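Local coordinates for protein thiaminase-I (Naegleria gruberi, PDB 4HCW) that belongs to the thiaminase family, with a two-lobed alpha/beta fold resembling that of periplasmic binding proteins, at residues D96-V101 / A328-V333; E146-P151 / Y227-S232; D183-G188 / K347-V352; V292-G297 / A310-S315. One frame throughout, in Å; residues are numbered along the deposited sequence.

In the fold
The four contacts illustrate how one chain is tied together by closures of very different length. Contact 1 opens first, at 96-101, and closes at 328-333; contacts 2 and 4 open and close in series between those ends, whereas contact 3 starts within the same interval and closes later, at 347-352. Contacts 1 and 2 both pack on strand 110-125, the long strand of the mixed sheet, their centres 24 Å apart. Contact 4 brackets strand 302-303, which pairs with that same strand. Contacts 3 and 4 lie on opposite sides of the chain's centre, about 40 Å apart between centres, so that distant parts of the sequence are joined around one mixed sheet and at its periphery.

Contact 1: D96-V101 / A328-V333; sequences DLHSFV and AKESEV
E330 and F100 carry this meeting of a helix start with a loop, and V333 completes it. The E330 side chain leaves with CG anti to the backbone N (chi1 -172°) and stays extended, which takes its carboxylate to the first turn of the helix that H98 precedes as N-cap residue. There OE2 accepts a hydrogen bond from S99 N at 3.3 Å through its anti lone pair, with a bent N-H...O angle of 139°. A negative group beside a helix N-terminus would probably be favoured electrostatically. On the way, E330 CG passes the edge of the H98 imidazole, 4.1 Å from CD2. E330 O lies in the plane of the F100 ring, at the edge, 3.5 Å from CD2. One face of that ring receives V333 CG1, a CH-pi contact 3.7 Å from the centroid, and the opposite face is covered by H98 CB, so the phenyl group is held between two aliphatic groups. F100 also packs on V260. The loop after helix 317-328 thus packs on the start of helix 99-105 and, through V333, on V260 of strand 260-267, while F100 also reaches L118 of strand 110-125.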
loop_
_atom_site.group_PDB
_atom_site.type_symbol
_atom_site.label_atom_id
_atom_site.label_comp_id
_atom_site.label_asym_id
_atom_site.label_seq_id
_atom_site.Cartn_x
_atom_site.Cartn_y
_atom_site.Cartn_z
ATOM N N ASP A 96 9.618 -11.750 -11.889
ATOM C CA ASP A 96 8.216 -11.890 -12.269
ATOM C C ASP A 96 7.284 -11.140 -11.323
ATOM O O ASP A 96 7.345 -11.308 -10.106
ATOM C CB ASP A 96 7.819 -13.366 -12.348
ATOM C CG ASP A 96 8.446 -14.075 -13.530
ATOM O OD1 ASP A 96 8.742 -13.400 -14.540
ATOM O OD2 ASP A 96 8.642 -15.305 -13.452
ATOM N N LEU A 97 6.421 -10.311 -11.901
ATOM C CA LEU A 97 5.440 -9.554 -11.137
ATOM C C LEU A 97 4.046 -10.079 -11.442
ATOM O O LEU A 97 3.832 -10.733 -12.463
ATOM C CB LEU A 97 5.517 -8.073 -11.506
ATOM C CG LEU A 97 6.893 -7.407 -11.454
ATOM C CD1 LEU A 97 6.837 -6.020 -12.072
ATOM C CD2 LEU A 97 7.401 -7.337 -10.025
ATOM N N HIS A 98 3.095 -9.793 -10.559
ATOM C CA HIS A 98 1.703 -10.130 -10.825
ATOM C C HIS A 98 1.150 -9.211 -11.905
ATOM O O HIS A 98 1.771 -8.205 -12.252
ATOM C CB HIS A 98 0.863 -10.017 -9.554
ATOM C CG HIS A 98 1.099 -11.123 -8.572
ATOM N ND1 HIS A 98 2.281 -11.261 -7.877
ATOM C CD2 HIS A 98 0.304 -12.142 -8.171
ATOM C CE1 HIS A 98 2.203 -12.318 -7.088
ATOM N NE2 HIS A 98 1.015 -12.871 -7.248
ATOM N N SER A 99 -0.017 -9.558 -12.438
ATOM C CA SER A 99 -0.639 -8.762 -13.487
ATOM C C SER A 99 -0.996 -7.364 -12.986
ATOM O O SER A 99 -0.770 -6.372 -13.678
ATOM C CB SER A 99 -1.883 -9.465 -14.033
ATOM O OG SER A 99 -2.841 -9.677 -13.011
ATOM N N PHE A 100 -1.542 -7.291 -11.776
ATOM C CA PHE A 100 -1.955 -6.015 -11.202
ATOM C C PHE A 100 -0.772 -5.173 -10.733
ATOM O O PHE A 100 -0.817 -3.943 -10.787
ATOM C CB PHE A 100 -2.956 -6.226 -10.061
ATOM C CG PHE A 100 -2.478 -7.168 -8.991
ATOM C CD1 PHE A 100 -1.766 -6.699 -7.900
ATOM C CD2 PHE A 100 -2.759 -8.523 -9.069
ATOM C CE1 PHE A 100 -1.335 -7.563 -6.911
ATOM C CE2 PHE A 100 -2.329 -9.393 -8.082
ATOM C CZ PHE A 100 -1.616 -8.912 -7.003
ATOM N N VAL A 101 0.284 -5.838 -10.274
ATOM C CA VAL A 101 1.488 -5.146 -9.825
ATOM C C VAL A 101 2.166 -4.430 -10.989
ATOM O O VAL A 101 2.544 -3.264 -10.880
ATOM C CB VAL A 101 2.489 -6.117 -9.168
ATOM C CG1 VAL A 101 3.818 -5.425 -8.909
ATOM C CG2 VAL A 101 1.916 -6.677 -7.877
ATOM N N ALA A 328 -4.500 -16.490 -6.746
ATOM C CA ALA A 328 -5.865 -16.931 -7.010
ATOM C C ALA A 328 -6.717 -15.805 -7.585
ATOM O O ALA A 328 -7.543 -16.028 -8.470
ATOM C CB ALA A 328 -6.500 -17.480 -5.739
ATOM N N LYS A 329 -6.507 -14.596 -7.078
ATOM C CA LYS A 329 -7.296 -13.443 -7.493
ATOM C C LYS A 329 -6.461 -12.477 -8.326
ATOM O O LYS A 329 -6.676 -11.268 -8.285
ATOM C CB LYS A 329 -7.857 -12.724 -6.267
ATOM C CG LYS A 329 -8.509 -13.659 -5.262
ATOM C CD LYS A 329 -9.003 -12.915 -4.032
ATOM C CE LYS A 329 -9.617 -13.875 -3.024
ATOM N NZ LYS A 329 -10.146 -13.173 -1.822
ATOM N N GLU A 330 -5.517 -13.022 -9.086
ATOM C CA GLU A 330 -4.581 -12.216 -9.867
ATOM C C GLU A 330 -5.278 -11.328 -10.900
ATOM O O GLU A 330 -4.761 -10.275 -11.275
ATOM C CB GLU A 330 -3.546 -13.117 -10.551
ATOM C CG GLU A 330 -2.412 -12.369 -11.236
ATOM C CD GLU A 330 -1.385 -13.299 -11.852
ATOM O OE1 GLU A 330 -1.473 -14.524 -11.622
ATOM O OE2 GLU A 330 -0.489 -12.806 -12.569
ATOM N N SER A 331 -6.455 -11.749 -11.350
ATOM C CA SER A 331 -7.189 -11.008 -12.368
ATOM C C SER A 331 -8.249 -10.087 -11.768
ATOM O O SER A 331 -8.721 -9.161 -12.428
ATOM C CB SER A 331 -7.841 -11.970 -13.362
ATOM O OG SER A 331 -8.762 -12.828 -12.710
ATOM N N GLU A 332 -8.617 -10.341 -10.517
ATOM C CA GLU A 332 -9.702 -9.602 -9.880
ATOM C C GLU A 332 -9.207 -8.387 -9.096
ATOM O O GLU A 332 -9.994 -7.514 -8.732
ATOM C CB GLU A 332 -10.511 -10.527 -8.965
ATOM C CG GLU A 332 -10.918 -11.856 -9.601
ATOM C CD GLU A 332 -12.108 -11.737 -10.542
ATOM O OE1 GLU A 332 -13.048 -12.549 -10.412
ATOM O OE2 GLU A 332 -12.105 -10.847 -11.419
ATOM N N VAL A 333 -7.904 -8.332 -8.843
ATOM C CA VAL A 333 -7.321 -7.240 -8.069
ATOM C C VAL A 333 -7.305 -5.923 -8.849
ATOM O O VAL A 333 -6.890 -5.881 -10.008
ATOM C CB VAL A 333 -5.897 -7.588 -7.590
ATOM C CG1 VAL A 333 -5.206 -6.361 -7.031
ATOM C CG2 VAL A 333 -5.945 -8.692 -6.547
#

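Contact 2: E146-P151 / Y227-S232; sequences EQIVYP and YYVGYS
V149 and Y228 form a single parallel bridge, CA atoms 4.6 Å apart, in which V149 N donates to Y227 O at 3.0 Å and V149 O accepts a hydrogen bond from V229 N at 2.8 Å. The two bonds differ in direction: the first donor stands well above the plane of the Y227 carbonyl, whereas the second approaches nearly along the C=O axis of V149. With both its polar backbone atoms engaged, V149 is gripped by the residues flanking its bridge partner. Side chains then sort to the two faces. On one, V229 is central: its CG1, anti to the backbone N (chi1 -174°), lies over the Y150 ring in a CH-pi contact 3.6 Å from the centroid, while its other branch, CG2, meets I148 CG2 at 4.0 Å. I148 CG2 also touches Y227 CB, the root of a side chain whose far end departs to hydrogen-bond Q131 O through its hydroxyl. On the other face, V149 CG1 reaches the edge of the Y228 ring, 3.6 Å from CD1, and P151 CG adds a looser contact with CE1. The Y228 ring also stacks with Y214, and its hydroxyl is hydrogen-bonded to S234 OG. Strand 229-230 itself pairs antiparallel with strand 110-125. The parallel bridge therefore adds 146-151 at the side of the mixed sheet, from where Y150, as N-cap residue, leads the chain into helix 151-155, as found in alpha/beta domains.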
loop_
_atom_site.group_PDB
_atom_site.type_symbol
_atom_site.label_atom_id
_atom_site.label_comp_id
_atom_site.label_asym_id
_atom_site.label_seq_id
_atom_site.Cartn_x
_atom_site.Cartn_y
_atom_site.Cartn_z
ATOM N N GLU A 146 -21.454 -2.746 14.857
ATOM C CA GLU A 146 -20.223 -2.651 15.646
ATOM C C GLU A 146 -19.618 -4.006 16.004
ATOM O O GLU A 146 -19.743 -4.472 17.136
ATOM C CB GLU A 146 -20.449 -1.823 16.916
ATOM C CG GLU A 146 -20.601 -0.332 16.670
ATOM C CD GLU A 146 -20.727 0.459 17.958
ATOM O OE1 GLU A 146 -20.851 -0.168 19.031
ATOM O OE2 GLU A 146 -20.700 1.706 17.897
ATOM N N GLN A 147 -18.955 -4.629 15.036
ATOM C CA GLN A 147 -18.319 -5.921 15.260
ATOM C C GLN A 147 -16.891 -5.932 14.723
ATOM O O GLN A 147 -15.962 -6.358 15.407
ATOM C CB GLN A 147 -19.137 -7.039 14.610
ATOM C CG GLN A 147 -19.296 -8.274 15.481
ATOM C CD GLN A 147 -20.124 -8.004 16.722
ATOM O OE1 GLN A 147 -21.055 -7.199 16.697
ATOM N NE2 GLN A 147 -19.786 -8.672 17.819
ATOM N N ILE A 148 -16.725 -5.455 13.493
ATOM C CA ILE A 148 -15.419 -5.413 12.844
ATOM C C ILE A 148 -14.574 -4.268 13.401
ATOM O O ILE A 148 -15.111 -3.255 13.848
ATOM C CB ILE A 148 -15.572 -5.237 11.316
ATOM C CG1 ILE A 148 -16.652 -6.176 10.777
ATOM C CG2 ILE A 148 -14.253 -5.484 10.598
ATOM C CD1 ILE A 148 -16.857 -6.074 9.282
ATOM N N VAL A 149 -13.255 -4.439 13.393
ATOM C CA VAL A 149 -12.343 -3.356 13.744
ATOM C C VAL A 149 -11.675 -2.801 12.492
ATOM O O VAL A 149 -10.980 -3.519 11.772
ATOM C CB VAL A 149 -11.261 -3.807 14.743
ATOM C CG1 VAL A 149 -10.197 -2.731 14.891
ATOM C CG2 VAL A 149 -11.884 -4.124 16.089
ATOM N N TYR A 150 -11.894 -1.516 12.239
ATOM C CA TYR A 150 -11.375 -0.862 11.047
ATOM C C TYR A 150 -11.043 0.581 11.413
ATOM O O TYR A 150 -11.838 1.485 11.160
ATOM C CB TYR A 150 -12.427 -0.913 9.937
ATOM C CG TYR A 150 -11.897 -0.761 8.527
ATOM C CD1 TYR A 150 -10.668 -0.164 8.278
ATOM C CD2 TYR A 150 -12.637 -1.214 7.441
ATOM C CE1 TYR A 150 -10.191 -0.024 6.987
ATOM C CE2 TYR A 150 -12.168 -1.076 6.148
ATOM C CZ TYR A 150 -10.944 -0.482 5.927
ATOM O OH TYR A 150 -10.475 -0.345 4.641
ATOM N N PRO A 151 -9.860 0.793 12.013
ATOM C CA PRO A 151 -9.429 2.068 12.603
ATOM C C PRO A 151 -9.508 3.259 11.652
ATOM O O PRO A 151 -9.930 4.336 12.070
ATOM C CB PRO A 151 -7.972 1.797 12.988
ATOM C CG PRO A 151 -7.900 0.323 13.173
ATOM C CD PRO A 151 -8.822 -0.246 12.140
ATOM N N TYR A 227 -12.528 -9.694 14.133
ATOM C CA TYR A 227 -12.337 -9.157 12.792
ATOM C C TYR A 227 -11.517 -7.873 12.826
ATOM O O TYR A 227 -11.743 -7.002 13.665
ATOM C CB TYR A 227 -13.688 -8.893 12.125
ATOM C CG TYR A 227 -14.568 -10.118 12.003
ATOM C CD1 TYR A 227 -15.448 -10.469 13.020
ATOM C CD2 TYR A 227 -14.522 -10.919 10.870
ATOM C CE1 TYR A 227 -16.254 -11.587 12.913
ATOM C CE2 TYR A 227 -15.324 -12.038 10.752
ATOM C CZ TYR A 227 -16.189 -12.367 11.776
ATOM O OH TYR A 227 -16.990 -13.480 11.663
ATOM N N TYR A 228 -10.563 -7.763 11.907
ATOM C CA TYR A 228 -9.720 -6.577 11.812
ATOM C C TYR A 228 -9.361 -6.283 10.361
ATOM O O TYR A 228 -8.971 -7.181 9.613
ATOM C CB TYR A 228 -8.449 -6.752 12.645
ATOM C CG TYR A 228 -7.451 -5.620 12.505
ATOM C CD1 TYR A 228 -7.541 -4.487 13.302
ATOM C CD2 TYR A 228 -6.413 -5.692 11.584
ATOM C CE1 TYR A 228 -6.630 -3.453 13.180
ATOM C CE2 TYR A 228 -5.500 -4.663 11.454
ATOM C CZ TYR A 228 -5.612 -3.547 12.255
ATOM O OH TYR A 228 -4.703 -2.523 12.128
ATOM N N VAL A 229 -9.498 -5.022 9.966
ATOM C CA VAL A 229 -9.119 -4.600 8.624
ATOM C C VAL A 229 -8.070 -3.497 8.685
ATOM O O VAL A 229 -8.228 -2.513 9.409
ATOM C CB VAL A 229 -10.333 -4.109 7.812
ATOM C CG1 VAL A 229 -9.920 -3.810 6.379
ATOM C CG2 VAL A 229 -11.445 -5.145 7.837
ATOM N N GLY A 230 -6.994 -3.672 7.927
ATOM C CA GLY A 230 -5.918 -2.699 7.886
ATOM C C GLY A 230 -4.748 -3.209 7.071
ATOM O O GLY A 230 -4.791 -4.318 6.537
ATOM N N TYR A 231 -3.699 -2.398 6.970
ATOM C CA TYR A 231 -2.503 -2.796 6.241
ATOM C C TYR A 231 -1.785 -3.911 6.990
ATOM O O TYR A 231 -1.906 -4.026 8.210
ATOM C CB TYR A 231 -1.562 -1.606 6.051
ATOM C CG TYR A 231 -2.231 -0.366 5.505
ATOM C CD1 TYR A 231 -2.858 -0.379 4.266
ATOM C CD2 TYR A 231 -2.225 0.823 6.223
ATOM C CE1 TYR A 231 -3.466 0.754 3.760
ATOM C CE2 TYR A 231 -2.829 1.961 5.727
ATOM C CZ TYR A 231 -3.449 1.921 4.495
ATOM O OH TYR A 231 -4.053 3.052 3.995
ATOM N N SER A 232 -1.040 -4.732 6.258
ATOM C CA SER A 232 -0.296 -5.825 6.872
ATOM C C SER A 232 0.804 -5.298 7.791
ATOM O O SER A 232 1.174 -5.954 8.764
ATOM C CB SER A 232 0.288 -6.753 5.804
ATOM O OG SER A 232 1.015 -6.025 4.831
#

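Contact 3: D183-G188 / K347-V352; sequences DLPQSG and KNCAGV
V352 of the helix presses into a curve of the loop made by P185, Q186 and S187, and its side chain can be followed atom by atom. CB stands 3.9 Å from P185 O, so the loop backbone is met at the very root of the side chain. From there the two methyl groups diverge. CG1, set anti to the backbone N (chi1 172°), reaches farther along the loop: S187 O is 3.3 Å from it, and P185 CB touches it at 4.0 Å. CG2 turns to the preceding carbonyls, lying 3.8 Å from P185 O and close to Q186 O as well. Within the loop, the neighbours of the isopropyl group are thus mostly carbonyl oxygens and P185 CB. One helical turn earlier, C349 repeats the approach with a single branch. Its thiol is also anti to the backbone N, and SG meets P185 CD at 3.7 Å and, more loosely, L184 CB at 4.1 Å. P185 therefore lies against both helix residues, using its CD for one and its CB for the other, and among P185, L184, C349 and V352 the side chains meet by apolar packing. Q186 and S187 start their side chains away from the helix and contribute through their main chain. Around this pair, Y165 of helix 158-169 packs on P185, V191 meets P185 and V352, and F162 touches L184; the loop between strand 176-179 and helix 193-203 packs against both helices 158-169 and 343-353, which also touch each other through F162 and C349.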
loop_
_atom_site.group_PDB
_atom_site.type_symbol
_atom_site.label_atom_id
_atom_site.label_comp_id
_atom_site.label_asym_id
_atom_site.label_seq_id
_atom_site.Cartn_x
_atom_site.Cartn_y
_atom_site.Cartn_z
ATOM N N ASP A 183 -14.212 13.699 -11.523
ATOM C CA ASP A 183 -14.995 12.565 -11.046
ATOM C C ASP A 183 -15.190 12.648 -9.535
ATOM O O ASP A 183 -15.796 11.765 -8.928
ATOM C CB ASP A 183 -14.311 11.246 -11.410
ATOM C CG ASP A 183 -14.286 10.993 -12.904
ATOM O OD1 ASP A 183 -15.256 11.376 -13.591
ATOM O OD2 ASP A 183 -13.295 10.410 -13.391
ATOM N N LEU A 184 -14.670 13.715 -8.937
ATOM C CA LEU A 184 -14.749 13.900 -7.494
ATOM C C LEU A 184 -15.873 14.860 -7.118
ATOM O O LEU A 184 -16.036 15.905 -7.750
ATOM C CB LEU A 184 -13.420 14.432 -6.952
ATOM C CG LEU A 184 -12.148 13.689 -7.366
ATOM C CD1 LEU A 184 -10.934 14.285 -6.668
ATOM C CD2 LEU A 184 -12.266 12.203 -7.073
ATOM N N PRO A 185 -16.657 14.501 -6.088
ATOM C CA PRO A 185 -17.721 15.354 -5.550
ATOM C C PRO A 185 -17.175 16.713 -5.127
ATOM O O PRO A 185 -16.245 16.779 -4.324
ATOM C CB PRO A 185 -18.203 14.576 -4.324
ATOM C CG PRO A 185 -17.894 13.156 -4.643
ATOM C CD PRO A 185 -16.605 13.193 -5.411
ATOM N N GLN A 186 -17.751 17.782 -5.666
ATOM C CA GLN A 186 -17.217 19.123 -5.453
ATOM C C GLN A 186 -17.995 19.897 -4.392
ATOM O O GLN A 186 -17.439 20.760 -3.709
ATOM C CB GLN A 186 -17.213 19.901 -6.771
ATOM C CG GLN A 186 -16.167 21.000 -6.844
ATOM C CD GLN A 186 -14.756 20.452 -6.917
ATOM O OE1 GLN A 186 -14.542 19.304 -7.308
ATOM N NE2 GLN A 186 -13.783 21.272 -6.539
ATOM N N SER A 187 -19.280 19.588 -4.256
ATOM C CA SER A 187 -20.144 20.312 -3.332
ATOM C C SER A 187 -20.798 19.386 -2.314
ATOM O O SER A 187 -20.446 19.393 -1.134
ATOM C CB SER A 187 -21.224 21.072 -4.103
ATOM O OG SER A 187 -20.651 21.997 -5.011
ATOM N N GLY A 188 -21.755 18.594 -2.781
ATOM C CA GLY A 188 -22.505 17.701 -1.920
ATOM C C GLY A 188 -23.660 17.095 -2.690
ATOM O O GLY A 188 -24.111 15.989 -2.395
ATOM N N LYS A 347 -7.754 15.133 -0.185
ATOM C CA LYS A 347 -8.172 15.683 1.099
ATOM C C LYS A 347 -9.455 16.498 0.966
ATOM O O LYS A 347 -10.323 16.450 1.837
ATOM C CB LYS A 347 -7.064 16.545 1.707
ATOM C CG LYS A 347 -5.815 15.772 2.103
ATOM C CD LYS A 347 -4.792 16.682 2.762
ATOM C CE LYS A 347 -3.552 15.912 3.184
ATOM N NZ LYS A 347 -2.548 16.796 3.840
ATOM N N ASN A 348 -9.568 17.248 -0.126
ATOM C CA ASN A 348 -10.755 18.058 -0.380
ATOM C C ASN A 348 -11.986 17.204 -0.650
ATOM O O ASN A 348 -13.080 17.509 -0.177
ATOM C CB ASN A 348 -10.518 19.019 -1.546
ATOM C CG ASN A 348 -10.236 20.435 -1.085
ATOM O OD1 ASN A 348 -10.837 20.918 -0.124
ATOM N ND2 ASN A 348 -9.318 21.109 -1.767
ATOM N N CYS A 349 -11.799 16.135 -1.416
ATOM C CA CYS A 349 -12.884 15.212 -1.717
ATOM C C CYS A 349 -13.354 14.526 -0.444
ATOM O O CYS A 349 -14.551 14.336 -0.236
ATOM C CB CYS A 349 -12.434 14.169 -2.739
ATOM S SG CYS A 349 -13.692 12.942 -3.146
ATOM N N ALA A 350 -12.402 14.163 0.408
ATOM C CA ALA A 350 -12.712 13.525 1.679
ATOM C C ALA A 350 -13.517 14.462 2.570
ATOM O O ALA A 350 -14.426 14.033 3.280
ATOM C CB ALA A 350 -11.437 13.099 2.378
ATOM N N GLY A 351 -13.176 15.746 2.525
ATOM C CA GLY A 351 -13.866 16.748 3.314
ATOM C C GLY A 351 -15.313 16.922 2.896
ATOM O O GLY A 351 -16.174 17.226 3.718
ATOM N N VAL A 352 -15.578 16.726 1.610
ATOM C CA VAL A 352 -16.931 16.827 1.083
ATOM C C VAL A 352 -17.756 15.609 1.486
ATOM O O VAL A 352 -18.920 15.731 1.872
ATOM C CB VAL A 352 -16.923 16.957 -0.456
ATOM C CG1 VAL A 352 -18.335 16.869 -1.016
ATOM C CG2 VAL A 352 -16.256 18.257 -0.875
#

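Contact 4: V292-G297 / A310-S315; sequences VLDLLG and AHLAKS
L312 fills the close part of this helix pair, lying mainly against the backbone of helix 290-298. Both its methyls approach L293 O, CD2 at 3.2 Å and CD1 at 3.5 Å, and CD1 also meets G297 CA at 4.1 Å. That carbonyl accepts the helical bond from G297 N, and the leucine methyls lie beside it. G297, having no side chain, puts nothing between its own backbone and the leucine, and the segments come nearest here, with the CA atoms of G297 and L312 6.4 Å apart. The side chain of L293 belongs to the packed part as well. H311, with CG anti to the backbone N (chi1 174°), extends its ring toward helix 290-298, where CD2 touches L293 CB at 3.7 Å and L293 CD1 lies beside the same ring. The pair forms part of a helix-strand-helix passage: helix 290-298 leads into the short strand 302-303, which pairs antiparallel with strand 110-125, and helix 306-313 then folds back beside its predecessor. L296, on the first helix, packs on I33 of helix 29-34 and on T301. The more open side is polar. There NE2 of H311 donates to D294 OD1 at 3.0 Å. This histidine-carboxylate bond is bent, its N-H...O angle 141°: the nitrogen meets OD1 from above the carboxylate plane, and the oxygen is likewise tilted from the imidazole plane. Carboxylate and ring planes stand 32° apart, and both partners, D294 and H311, are partly exposed.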
loop_
_atom_site.group_PDB
_atom_site.type_symbol
_atom_site.label_atom_id
_atom_site.label_comp_id
_atom_site.label_asym_id
_atom_site.label_seq_id
_atom_site.Cartn_x
_atom_site.Cartn_y
_atom_site.Cartn_z
ATOM N N VAL A 292 17.557 -7.065 3.480
ATOM C CA VAL A 292 16.493 -6.071 3.426
ATOM C C VAL A 292 15.136 -6.769 3.418
ATOM O O VAL A 292 14.210 -6.353 4.114
ATOM C CB VAL A 292 16.620 -5.172 2.183
ATOM C CG1 VAL A 292 15.463 -4.188 2.115
ATOM C CG2 VAL A 292 17.950 -4.433 2.198
ATOM N N LEU A 293 15.033 -7.838 2.634
ATOM C CA LEU A 293 13.808 -8.624 2.563
ATOM C C LEU A 293 13.460 -9.232 3.918
ATOM O O LEU A 293 12.300 -9.219 4.330
ATOM C CB LEU A 293 13.931 -9.727 1.508
ATOM C CG LEU A 293 14.069 -9.277 0.051
ATOM C CD1 LEU A 293 14.117 -10.481 -0.879
ATOM C CD2 LEU A 293 12.933 -8.344 -0.336
ATOM N N ASP A 294 14.466 -9.760 4.608
ATOM C CA ASP A 294 14.257 -10.361 5.921
ATOM C C ASP A 294 13.800 -9.324 6.942
ATOM O O ASP A 294 12.960 -9.608 7.795
ATOM C CB ASP A 294 15.526 -11.066 6.410
ATOM C CG ASP A 294 15.802 -12.358 5.660
ATOM O OD1 ASP A 294 14.832 -13.019 5.233
ATOM O OD2 ASP A 294 16.989 -12.713 5.501
ATOM N N LEU A 295 14.356 -8.121 6.845
ATOM C CA LEU A 295 13.967 -7.026 7.727
ATOM C C LEU A 295 12.540 -6.578 7.439
ATOM O O LEU A 295 11.791 -6.239 8.355
ATOM C CB LEU A 295 14.934 -5.849 7.588
ATOM C CG LEU A 295 16.309 -6.027 8.236
ATOM C CD1 LEU A 295 17.242 -4.908 7.814
ATOM C CD2 LEU A 295 16.183 -6.076 9.750
ATOM N N LEU A 296 12.169 -6.578 6.161
ATOM C CA LEU A 296 10.801 -6.265 5.761
ATOM C C LEU A 296 9.832 -7.285 6.344
ATOM O O LEU A 296 8.702 -6.951 6.698
ATOM C CB LEU A 296 10.674 -6.238 4.236
ATOM C CG LEU A 296 11.287 -5.044 3.505
ATOM C CD1 LEU A 296 11.182 -5.231 2.000
ATOM C CD2 LEU A 296 10.611 -3.753 3.934
ATOM N N GLY A 297 10.286 -8.530 6.445
ATOM C CA GLY A 297 9.479 -9.600 7.000
ATOM C C GLY A 297 9.190 -9.411 8.476
ATOM O O GLY A 297 8.180 -9.894 8.985
ATOM N N ALA A 310 8.050 -14.887 -2.398
ATOM C CA ALA A 310 8.462 -16.277 -2.249
ATOM C C ALA A 310 9.519 -16.425 -1.162
ATOM O O ALA A 310 9.470 -17.358 -0.361
ATOM C CB ALA A 310 8.980 -16.824 -3.570
ATOM N N HIS A 311 10.468 -15.494 -1.139
ATOM C CA HIS A 311 11.557 -15.513 -0.165
ATOM C C HIS A 311 11.053 -15.456 1.275
ATOM O O HIS A 311 11.610 -16.100 2.164
ATOM C CB HIS A 311 12.520 -14.352 -0.422
ATOM C CG HIS A 311 13.589 -14.213 0.615
ATOM N ND1 HIS A 311 14.716 -15.006 0.635
ATOM C CD2 HIS A 311 13.702 -13.375 1.674
ATOM C CE1 HIS A 311 15.478 -14.661 1.658
ATOM N NE2 HIS A 311 14.884 -13.674 2.306
ATOM N N LEU A 312 9.995 -14.682 1.500
ATOM C CA LEU A 312 9.459 -14.503 2.844
ATOM C C LEU A 312 8.396 -15.543 3.176
ATOM O O LEU A 312 8.039 -15.727 4.339
ATOM C CB LEU A 312 8.900 -13.089 3.012
ATOM C CG LEU A 312 9.942 -11.977 2.875
ATOM C CD1 LEU A 312 9.313 -10.604 3.050
ATOM C CD2 LEU A 312 11.071 -12.185 3.874
ATOM N N ALA A 313 7.901 -16.226 2.150
ATOM C CA ALA A 313 6.879 -17.249 2.335
ATOM C C ALA A 313 7.493 -18.576 2.771
ATOM O O ALA A 313 6.793 -19.463 3.262
ATOM C CB ALA A 313 6.074 -17.430 1.057
ATOM N N LYS A 314 8.804 -18.705 2.593
ATOM C CA LYS A 314 9.507 -19.944 2.912
ATOM C C LYS A 314 9.599 -20.207 4.413
ATOM O O LYS A 314 9.887 -21.328 4.834
ATOM C CB LYS A 314 10.909 -19.935 2.299
ATOM C CG LYS A 314 10.929 -19.949 0.781
ATOM C CD LYS A 314 12.347 -19.836 0.248
ATOM C CE LYS A 314 12.371 -19.835 -1.270
ATOM N NZ LYS A 314 13.757 -19.719 -1.803
ATOM N N SER A 315 9.355 -19.179 5.217
ATOM C CA SER A 315 9.471 -19.310 6.666
ATOM C C SER A 315 8.373 -18.559 7.417
ATOM O O SER A 315 8.453 -18.379 8.633
ATOM C CB SER A 315 10.851 -18.844 7.133
ATOM O OG SER A 315 11.159 -17.562 6.612
#